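Local coordinates for CELL WALL surface anchor family protein (Streptococcus pneumoniae, PDB 2WW8) that serves as the adhesin of the pneumococcal pilus, probably attaching the bacterium to host cells through an integrin-like, metal-containing domain, at residues 621-626 with 645-650. Residues are numbered along the deposited sequence; the frame is centred on the assembly and turned at random.
Sequences YTLTAN and GLLKNA
Leu647 has its CG swung opposite its own carbonyl carbon (chi1 -59°), while Leu623 has CG opposite its backbone N (chi1 -167°); with these settings the two branched ends meet slantwise between strand 621-625 and the loop 645-650. Each uses its CD2 there, and Leu647 CD2 lies 3.9 Å from Leu623 CD2. The other methyl of Leu647, CD1, climbs to the strand backbone and rests 3.5 Å from Leu623 O, with the carbonyl carbon of Thr624 close by. One leucine thus covers both a neighbouring side chain and the main chain beside it.

Leu623 CD2 has a second neighbour in the methyl of Ala650, with CD2 and Ala650 CB 3.8 Å apart. Two residues further along the strand, the short side chain of Ala625 faces the same loop. Its CB sits 4.0 Å from Leu647 CG and 3.9 Å from Leu646 CD1, so a single methyl touches two consecutive leucines. Leu646 CD1 also brushes Asn626 OD1, a plain van der Waals contact of methyl and amide oxygen at the margin; the amide of Asn626 is tied instead to the backbone of Lys673 and Asp671.

The loop is folded compactly. Lys648 N bonds to Gly645 O, and Ala650 N closes a type I turn on Leu647 O at 2.9 Å. Asp627, just beyond the strand, accepts a hydrogen bond from Leu646 N, adding a polar tie to the apolar packing. Val674 touches both Leu623 and Leu647. Strand 621-625 pairs antiparallel with 673-682, and the loop before strand 651-655 of a different sheet lays its leucines on the inner side of 621-625. Leu623, also touching Val652 on 651-655, links the two sheets, as in the core of an Ig-like beta sandwich, here in a GBS104-like tip pilin.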
loop_
_atom_site.group_PDB
_atom_site.type_symbol
_atom_site.label_atom_id
_atom_site.label_comp_id
_atom_site.label_asym_id
_atom_site.label_seq_id
_atom_site.Cartn_x
_atom_site.Cartn_y
_atom_site.Cartn_z
ATOM N N TYR A 621 -0.478 0.145 -20.806
ATOM C CA TYR A 621 -0.981 -0.224 -19.484
ATOM C C TYR A 621 -0.205 -1.442 -19.032
ATOM O O TYR A 621 0.433 -2.119 -19.846
ATOM C CB TYR A 621 -2.489 -0.526 -19.522
ATOM C CG TYR A 621 -2.811 -1.799 -20.312
ATOM C CD1 TYR A 621 -2.843 -3.053 -19.662
ATOM C CD2 TYR A 621 -3.042 -1.742 -21.690
ATOM C CE1 TYR A 621 -3.106 -4.217 -20.394
ATOM C CE2 TYR A 621 -3.316 -2.873 -22.416
ATOM C CZ TYR A 621 -3.332 -4.099 -21.741
ATOM O OH TYR A 621 -3.587 -5.247 -22.452
ATOM N N THR A 622 -0.294 -1.744 -17.741
ATOM C CA THR A 622 0.063 -3.079 -17.281
ATOM C C THR A 622 -1.088 -3.728 -16.513
ATOM O O THR A 622 -1.869 -3.043 -15.835
ATOM C CB THR A 622 1.368 -3.114 -16.418
ATOM O OG1 THR A 622 1.145 -2.604 -15.086
ATOM C CG2 THR A 622 2.535 -2.409 -17.080
ATOM N N LEU A 623 -1.177 -5.054 -16.591
ATOM C CA LEU A 623 -2.112 -5.823 -15.775
ATOM C C LEU A 623 -1.353 -7.068 -15.295
ATOM O O LEU A 623 -0.914 -7.882 -16.128
ATOM C CB LEU A 623 -3.381 -6.187 -16.569
ATOM C CG LEU A 623 -4.483 -6.713 -15.627
ATOM C CD1 LEU A 623 -5.049 -5.589 -14.747
ATOM C CD2 LEU A 623 -5.617 -7.444 -16.365
ATOM N N THR A 624 -1.128 -7.152 -13.981
ATOM C CA THR A 624 -0.369 -8.247 -13.389
ATOM C C THR A 624 -1.172 -8.774 -12.195
ATOM O O THR A 624 -2.073 -8.105 -11.687
ATOM C CB THR A 624 1.075 -7.835 -12.969
ATOM O OG1 THR A 624 0.954 -6.754 -12.035
ATOM C CG2 THR A 624 1.954 -7.340 -14.213
ATOM N N ALA A 625 -0.841 -9.966 -11.701
ATOM C CA ALA A 625 -1.482 -10.450 -10.485
ATOM C C ALA A 625 -0.448 -11.171 -9.646
ATOM O O ALA A 625 0.619 -11.574 -10.151
ATOM C CB ALA A 625 -2.622 -11.397 -10.881
ATOM N N ASN A 626 -0.759 -11.361 -8.367
ATOM C CA ASN A 626 0.210 -11.795 -7.378
ATOM C C ASN A 626 0.413 -13.292 -7.404
ATOM O O ASN A 626 1.140 -13.798 -6.572
ATOM C CB ASN A 626 -0.169 -11.269 -5.986
ATOM C CG ASN A 626 -1.397 -11.988 -5.406
ATOM O OD1 ASN A 626 -2.239 -12.533 -6.144
ATOM N ND2 ASN A 626 -1.472 -12.035 -4.084
ATOM N N GLY A 645 -3.033 -18.064 -15.216
ATOM C CA GLY A 645 -3.414 -17.925 -13.824
ATOM C C GLY A 645 -4.641 -17.055 -13.588
ATOM O O GLY A 645 -5.663 -17.164 -14.275
ATOM N N LEU A 646 -4.556 -16.183 -12.598
ATOM C CA LEU A 646 -5.687 -15.300 -12.261
ATOM C C LEU A 646 -6.150 -14.426 -13.448
ATOM O O LEU A 646 -7.295 -13.968 -13.531
ATOM C CB LEU A 646 -5.264 -14.411 -11.087
ATOM C CG LEU A 646 -4.982 -15.201 -9.773
ATOM C CD1 LEU A 646 -4.388 -14.217 -8.835
ATOM C CD2 LEU A 646 -6.271 -15.805 -9.151
ATOM N N LEU A 647 -5.274 -14.201 -14.415
ATOM C CA LEU A 647 -5.630 -13.300 -15.539
ATOM C C LEU A 647 -6.119 -14.036 -16.786
ATOM O O LEU A 647 -6.338 -13.421 -17.835
ATOM C CB LEU A 647 -4.444 -12.355 -15.856
ATOM C CG LEU A 647 -4.037 -11.487 -14.667
ATOM C CD1 LEU A 647 -2.897 -10.571 -15.084
ATOM C CD2 LEU A 647 -5.259 -10.658 -14.100
ATOM N N LYS A 648 -6.315 -15.345 -16.645
ATOM C CA LYS A 648 -6.671 -16.216 -17.783
ATOM C C LYS A 648 -7.822 -15.610 -18.612
ATOM O O LYS A 648 -7.844 -15.691 -19.844
ATOM C CB LYS A 648 -7.080 -17.577 -17.181
ATOM C CG LYS A 648 -7.561 -18.578 -18.163
ATOM C CD LYS A 648 -7.919 -19.865 -17.392
ATOM C CE LYS A 648 -6.727 -20.387 -16.631
ATOM N NZ LYS A 648 -6.880 -21.836 -16.490
ATOM N N ASN A 649 -8.790 -14.971 -17.949
ATOM C CA ASN A 649 -9.949 -14.435 -18.663
ATOM C C ASN A 649 -10.059 -12.920 -18.544
ATOM O O ASN A 649 -11.140 -12.355 -18.845
ATOM C CB ASN A 649 -11.245 -15.152 -18.168
ATOM C CG ASN A 649 -11.295 -16.633 -18.570
ATOM O OD1 ASN A 649 -11.427 -17.561 -17.748
ATOM N ND2 ASN A 649 -11.156 -16.862 -19.853
ATOM N N ALA A 650 -8.993 -12.242 -18.104
ATOM C CA ALA A 650 -9.054 -10.791 -17.879
ATOM C C ALA A 650 -8.784 -10.049 -19.184
ATOM O O ALA A 650 -7.960 -10.511 -19.973
ATOM C CB ALA A 650 -8.045 -10.308 -16.815
#